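PDB 1JEO: 3-hexulose-6-phosphate isomerase from Methanocaldococcus jannaschii, which catalyses the reversible isomerization of 3-hexulose 6-phosphate to fructose 6-phosphate, a step in ribose 5-phosphate biosynthesis. Local coordinates for residues Lys18-Asn23 / Ile130-Lys135; Thr100-Ala105 / Val123-Leu128. All blocks are in the same frame, centred on the assembly; numbering follows the deposited sequence.

In the fold
Contact 1 is buried and joins the short helix 19-22, near the N-terminus, to the chain leaving strand 128-130, an outermost strand of the parallel sheet. Contact 2 is only partly buried and sets helix 96-106 against the connection between strands 112-115 and 128-130. The centres of contact 1 and contact 2 are about 22 Å apart. They share no helix; what joins them is strand 128-130, entered from the loop of contact 2 and left through that of contact 1. Each turns on one phenylalanine. Phe20 meets branched aliphatic side chains, with a water-mediated polar link nearby, whereas Phe125 rests on an alanine and the aliphatic part of an exposed lysine.

Contact 1 (Lys18-Asn23 / Ile130-Lys135); sequences KKFYTN and IPLEVK
With CG anti to the carbonyl carbon (chi1 -67°), Phe20 holds its ring out from the short helix 19-22 toward Ile130 and Leu132. The far end of the ring does the touching: CZ of Phe20 lies 3.8 Å from CG2 of Ile130, a methyl anti to the backbone N of its own residue, and CE1 of Phe20 is 3.9 Å from CD2 of Leu132. Both methyls approach the ring obliquely, and the Leu132 side chain crosses that of Phe20 at about a right angle. In this SIS fold the packing sets the short N-terminal helix against the end of strand 128-130 and the loop after it; Phe153 of helix 144-164 meets the ring, and Leu30 of helix 24-39 touches the Phe20 side chain. Replacing this phenylalanine by an alanine is likely to leave Ile130 CG2 and Leu132 CD2 without their aromatic partner and open a gap between helix 19-22 and the loop. Farther along, a water bridges the segments: it accepts from NZ of Lys19 at 2.9 Å and donates to O of Pro131 at 2.8 Å. The same water takes the N-H of Glu133 and gives a longer bond to its OE1, which is 4.9 Å from NZ of Lys19.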
loop_
_atom_site.group_PDB
_atom_site.type_symbol
_atom_site.label_atom_id
_atom_site.label_comp_id
_atom_site.label_asym_id
_atom_site.label_seq_id
_atom_site.Cartn_x
_atom_site.Cartn_y
_atom_site.Cartn_z
ATOM N N LYS A 18 3.872 -9.788 12.043
ATOM C CA LYS A 18 4.634 -11.042 12.103
ATOM C C LYS A 18 3.931 -12.160 11.322
ATOM O O LYS A 18 4.593 -13.042 10.773
ATOM C CB LYS A 18 4.858 -11.464 13.567
ATOM C CG LYS A 18 5.917 -12.544 13.774
ATOM C CD LYS A 18 6.110 -12.892 15.243
ATOM C CE LYS A 18 7.128 -14.021 15.408
ATOM N NZ LYS A 18 7.375 -14.376 16.837
ATOM N N LYS A 19 2.601 -12.058 11.208
ATOM C CA LYS A 19 1.758 -13.029 10.487
ATOM C C LYS A 19 2.172 -13.197 9.025
ATOM O O LYS A 19 2.053 -14.286 8.465
ATOM C CB LYS A 19 0.288 -12.594 10.499
ATOM C CG LYS A 19 -0.387 -12.497 11.857
ATOM C CD LYS A 19 -1.874 -12.109 11.726
ATOM C CE LYS A 19 -2.083 -10.767 11.009
ATOM N NZ LYS A 19 -3.496 -10.308 11.022
ATOM N N PHE A 20 2.661 -12.111 8.421
ATOM C CA PHE A 20 3.096 -12.103 7.021
ATOM C C PHE A 20 4.362 -12.916 6.735
ATOM O O PHE A 20 4.712 -13.144 5.571
ATOM C CB PHE A 20 3.260 -10.661 6.523
ATOM C CG PHE A 20 1.964 -9.905 6.426
ATOM C CD1 PHE A 20 1.583 -9.009 7.440
ATOM C CD2 PHE A 20 1.104 -10.097 5.325
ATOM C CE1 PHE A 20 0.350 -8.306 7.371
ATOM C CE2 PHE A 20 -0.131 -9.405 5.233
ATOM C CZ PHE A 20 -0.509 -8.503 6.264
ATOM N N TYR A 21 5.016 -13.367 7.805
ATOM C CA TYR A 21 6.239 -14.161 7.721
ATOM C C TYR A 21 6.056 -15.584 8.261
ATOM O O TYR A 21 6.726 -16.510 7.799
ATOM C CB TYR A 21 7.368 -13.482 8.516
ATOM C CG TYR A 21 7.758 -12.100 8.037
ATOM C CD1 TYR A 21 7.209 -10.948 8.636
ATOM C CD2 TYR A 21 8.694 -11.932 6.993
ATOM C CE1 TYR A 21 7.583 -9.642 8.204
ATOM C CE2 TYR A 21 9.080 -10.635 6.551
ATOM C CZ TYR A 21 8.518 -9.501 7.165
ATOM O OH TYR A 21 8.898 -8.246 6.758
ATOM N N THR A 22 5.158 -15.748 9.235
ATOM C CA THR A 22 4.923 -17.043 9.883
ATOM C C THR A 22 3.693 -17.856 9.471
ATOM O O THR A 22 3.768 -19.088 9.395
ATOM C CB THR A 22 4.934 -16.905 11.433
ATOM O OG1 THR A 22 3.894 -16.015 11.853
ATOM C CG2 THR A 22 6.280 -16.363 11.918
ATOM N N ASN A 23 2.580 -17.167 9.212
ATOM C CA ASN A 23 1.321 -17.804 8.814
ATOM C C ASN A 23 1.177 -17.848 7.293
ATOM O O ASN A 23 1.313 -16.821 6.623
ATOM C CB ASN A 23 0.128 -17.068 9.441
ATOM C CG ASN A 23 0.066 -17.224 10.957
ATOM O OD1 ASN A 23 -0.961 -17.624 11.506
ATOM N ND2 ASN A 23 1.159 -16.899 11.639
ATOM N N ILE A 130 -6.021 -6.860 1.755
ATOM C CA ILE A 130 -5.038 -7.049 2.822
ATOM C C ILE A 130 -5.500 -6.259 4.064
ATOM O O ILE A 130 -5.235 -5.058 4.172
ATOM C CB ILE A 130 -3.589 -6.622 2.383
ATOM C CG1 ILE A 130 -3.156 -7.390 1.123
ATOM C CG2 ILE A 130 -2.585 -6.885 3.528
ATOM C CD1 ILE A 130 -1.779 -7.017 0.567
ATOM N N PRO A 131 -6.234 -6.915 4.997
ATOM C CA PRO A 131 -6.707 -6.234 6.210
ATOM C C PRO A 131 -5.604 -6.098 7.264
ATOM O O PRO A 131 -4.831 -7.030 7.485
ATOM C CB PRO A 131 -7.816 -7.165 6.727
ATOM C CG PRO A 131 -8.145 -8.059 5.558
ATOM C CD PRO A 131 -6.807 -8.273 4.936
ATOM N N LEU A 132 -5.484 -4.904 7.844
ATOM C CA LEU A 132 -4.513 -4.641 8.902
ATOM C C LEU A 132 -5.364 -4.236 10.102
ATOM O O LEU A 132 -5.603 -3.048 10.357
ATOM C CB LEU A 132 -3.508 -3.542 8.502
ATOM C CG LEU A 132 -2.551 -3.803 7.328
ATOM C CD1 LEU A 132 -1.761 -2.559 7.034
ATOM C CD2 LEU A 132 -1.611 -4.963 7.610
ATOM N N GLU A 133 -5.887 -5.261 10.774
ATOM C CA GLU A 133 -6.759 -5.114 11.941
ATOM C C GLU A 133 -5.970 -4.762 13.196
ATOM O O GLU A 133 -5.476 -5.630 13.923
ATOM C CB GLU A 133 -7.591 -6.386 12.131
ATOM C CG GLU A 133 -8.497 -6.687 10.941
ATOM C CD GLU A 133 -8.980 -8.123 10.911
ATOM O OE1 GLU A 133 -8.167 -9.019 10.591
ATOM O OE2 GLU A 133 -10.175 -8.351 11.196
ATOM N N VAL A 134 -5.836 -3.455 13.403
ATOM C CA VAL A 134 -5.102 -2.885 14.525
ATOM C C VAL A 134 -5.989 -2.408 15.668
ATOM O O VAL A 134 -7.185 -2.177 15.485
ATOM C CB VAL A 134 -4.213 -1.716 14.054
ATOM C CG1 VAL A 134 -3.083 -2.251 13.200
ATOM C CG2 VAL A 134 -5.031 -0.691 13.283
ATOM N N LYS A 135 -5.366 -2.218 16.829
ATOM C CA LYS A 135 -6.049 -1.757 18.032
ATOM C C LYS A 135 -6.096 -0.224 18.059
ATOM O O LYS A 135 -5.083 0.446 17.833
ATOM C CB LYS A 135 -5.329 -2.291 19.279
ATOM C CG LYS A 135 -6.216 -2.510 20.504
ATOM C CD LYS A 135 -7.094 -3.750 20.355
ATOM C CE LYS A 135 -7.973 -3.959 21.579
ATOM N NZ LYS A 135 -8.833 -5.167 21.440
HETATM O O HOH W 1 -5.062 -8.048 10.112
#

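Contact 2 (Thr100-Ala105 / Val123-Leu128); sequences TVAKKA and VEFADL
The Phe125 side chain lies aslant the stem of Lys103, its ring reaching from the loop to rest against the aliphatic part of the lysine. This is packing within the SIS fold, a sheet of parallel strands flanked by helices: helix 96-106 follows strand 85-89, and the loop carrying Phe125 leads from strand 112-115 to strand 128-130. A chi1 of -60° sets the ring of Phe125 beside its own backbone N and out toward helix 96-106. The side chain then meets two successive helix residues, Ala102 through its CB and Lys103 through its ring. CB of Phe125 is 4.1 Å from CB of Ala102, a purely apolar touch. Here the CA atoms of the two segments come nearest, those of Ala102 and Phe125 being 6.4 Å apart. Ala102 is buried and also touches Leu88 of strand 85-89, so the aromatic residue packs beside the helix face that meets the sheet. Leu99 and Lys106, from other turns of the same helix, add to the surroundings of Phe125. At the outer end Lys103 is exposed, and its fully stretched chain passes obliquely by the far end of the ring. CG of Lys103 makes the nearest approach, 3.9 Å from CZ of Phe125. Farther along the lysine chain, CE of Lys103 lies 4.1 Å from CZ of Phe125.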
loop_
_atom_site.group_PDB
_atom_site.type_symbol
_atom_site.label_atom_id
_atom_site.label_comp_id
_atom_site.label_asym_id
_atom_site.label_seq_id
_atom_site.Cartn_x
_atom_site.Cartn_y
_atom_site.Cartn_z
ATOM N N THR A 100 -14.747 5.911 -6.156
ATOM C CA THR A 100 -14.830 6.499 -7.500
ATOM C C THR A 100 -13.661 5.981 -8.356
ATOM O O THR A 100 -13.864 5.536 -9.489
ATOM C CB THR A 100 -14.787 8.060 -7.412
ATOM O OG1 THR A 100 -15.955 8.529 -6.731
ATOM C CG2 THR A 100 -14.727 8.710 -8.787
ATOM N N VAL A 101 -12.458 6.003 -7.774
ATOM C CA VAL A 101 -11.232 5.541 -8.428
ATOM C C VAL A 101 -11.283 4.019 -8.638
ATOM O O VAL A 101 -10.877 3.531 -9.694
ATOM C CB VAL A 101 -9.967 5.993 -7.617
ATOM C CG1 VAL A 101 -8.672 5.395 -8.182
ATOM C CG2 VAL A 101 -9.865 7.516 -7.649
ATOM N N ALA A 102 -11.847 3.299 -7.663
ATOM C CA ALA A 102 -11.997 1.838 -7.727
ATOM C C ALA A 102 -12.952 1.411 -8.849
ATOM O O ALA A 102 -12.659 0.468 -9.584
ATOM C CB ALA A 102 -12.493 1.302 -6.396
ATOM N N LYS A 103 -14.061 2.142 -8.991
ATOM C CA LYS A 103 -15.085 1.895 -10.018
ATOM C C LYS A 103 -14.545 2.092 -11.432
ATOM O O LYS A 103 -14.817 1.284 -12.321
ATOM C CB LYS A 103 -16.292 2.819 -9.820
ATOM C CG LYS A 103 -17.232 2.417 -8.703
ATOM C CD LYS A 103 -18.279 3.492 -8.447
ATOM C CE LYS A 103 -19.151 3.142 -7.251
ATOM N NZ LYS A 103 -20.138 4.215 -6.941
ATOM N N LYS A 104 -13.753 3.149 -11.617
ATOM C CA LYS A 104 -13.165 3.471 -12.915
ATOM C C LYS A 104 -12.066 2.501 -13.350
ATOM O O LYS A 104 -11.956 2.176 -14.532
ATOM C CB LYS A 104 -12.679 4.920 -12.943
ATOM C CG LYS A 104 -13.824 5.908 -13.142
ATOM C CD LYS A 104 -13.317 7.316 -13.335
ATOM C CE LYS A 104 -14.381 8.231 -13.896
ATOM N NZ LYS A 104 -14.711 7.947 -15.322
ATOM N N ALA A 105 -11.317 1.985 -12.375
ATOM C CA ALA A 105 -10.252 1.023 -12.635
ATOM C C ALA A 105 -10.832 -0.358 -12.928
ATOM O O ALA A 105 -10.304 -1.086 -13.765
ATOM C CB ALA A 105 -9.318 0.949 -11.457
ATOM N N VAL A 123 -13.666 -3.301 -0.781
ATOM C CA VAL A 123 -13.276 -4.709 -0.914
ATOM C C VAL A 123 -14.054 -5.455 -2.003
ATOM O O VAL A 123 -13.548 -6.422 -2.578
ATOM C CB VAL A 123 -13.320 -5.473 0.453
ATOM C CG1 VAL A 123 -12.545 -4.692 1.499
ATOM C CG2 VAL A 123 -14.757 -5.739 0.926
ATOM N N GLU A 124 -15.241 -4.936 -2.331
ATOM C CA GLU A 124 -16.118 -5.491 -3.365
ATOM C C GLU A 124 -15.495 -5.326 -4.757
ATOM O O GLU A 124 -15.771 -6.111 -5.664
ATOM C CB GLU A 124 -17.486 -4.790 -3.344
ATOM C CG GLU A 124 -18.266 -4.884 -2.029
ATOM C CD GLU A 124 -18.931 -6.233 -1.813
ATOM O OE1 GLU A 124 -19.961 -6.501 -2.468
ATOM O OE2 GLU A 124 -18.432 -7.017 -0.978
ATOM N N PHE A 125 -14.643 -4.308 -4.899
ATOM C CA PHE A 125 -13.961 -4.004 -6.161
ATOM C C PHE A 125 -12.530 -4.532 -6.219
ATOM O O PHE A 125 -11.881 -4.452 -7.262
ATOM C CB PHE A 125 -13.944 -2.487 -6.405
ATOM C CG PHE A 125 -15.308 -1.867 -6.486
ATOM C CD1 PHE A 125 -15.821 -1.137 -5.399
ATOM C CD2 PHE A 125 -16.104 -2.033 -7.639
ATOM C CE1 PHE A 125 -17.125 -0.574 -5.449
ATOM C CE2 PHE A 125 -17.413 -1.479 -7.712
ATOM C CZ PHE A 125 -17.925 -0.747 -6.610
ATOM N N ALA A 126 -12.047 -5.076 -5.104
ATOM C CA ALA A 126 -10.685 -5.595 -5.019
ATOM C C ALA A 126 -10.510 -7.077 -5.332
ATOM O O ALA A 126 -11.334 -7.909 -4.949
ATOM C CB ALA A 126 -10.097 -5.283 -3.657
ATOM N N ASP A 127 -9.404 -7.386 -6.005
ATOM C CA ASP A 127 -9.032 -8.754 -6.371
ATOM C C ASP A 127 -8.314 -9.387 -5.174
ATOM O O ASP A 127 -8.396 -10.597 -4.957
ATOM C CB ASP A 127 -8.087 -8.731 -7.575
ATOM C CG ASP A 127 -8.162 -9.997 -8.420
ATOM O OD1 ASP A 127 -9.278 -10.490 -8.678
ATOM O OD2 ASP A 127 -7.096 -10.487 -8.846
ATOM N N LEU A 128 -7.604 -8.544 -4.423
ATOM C CA LEU A 128 -6.850 -8.937 -3.238
ATOM C C LEU A 128 -7.078 -7.900 -2.147
ATOM O O LEU A 128 -6.890 -6.699 -2.368
ATOM C CB LEU A 128 -5.346 -9.031 -3.558
ATOM C CG LEU A 128 -4.320 -9.267 -2.435
ATOM C CD1 LEU A 128 -4.430 -10.680 -1.862
ATOM C CD2 LEU A 128 -2.918 -9.019 -2.959
#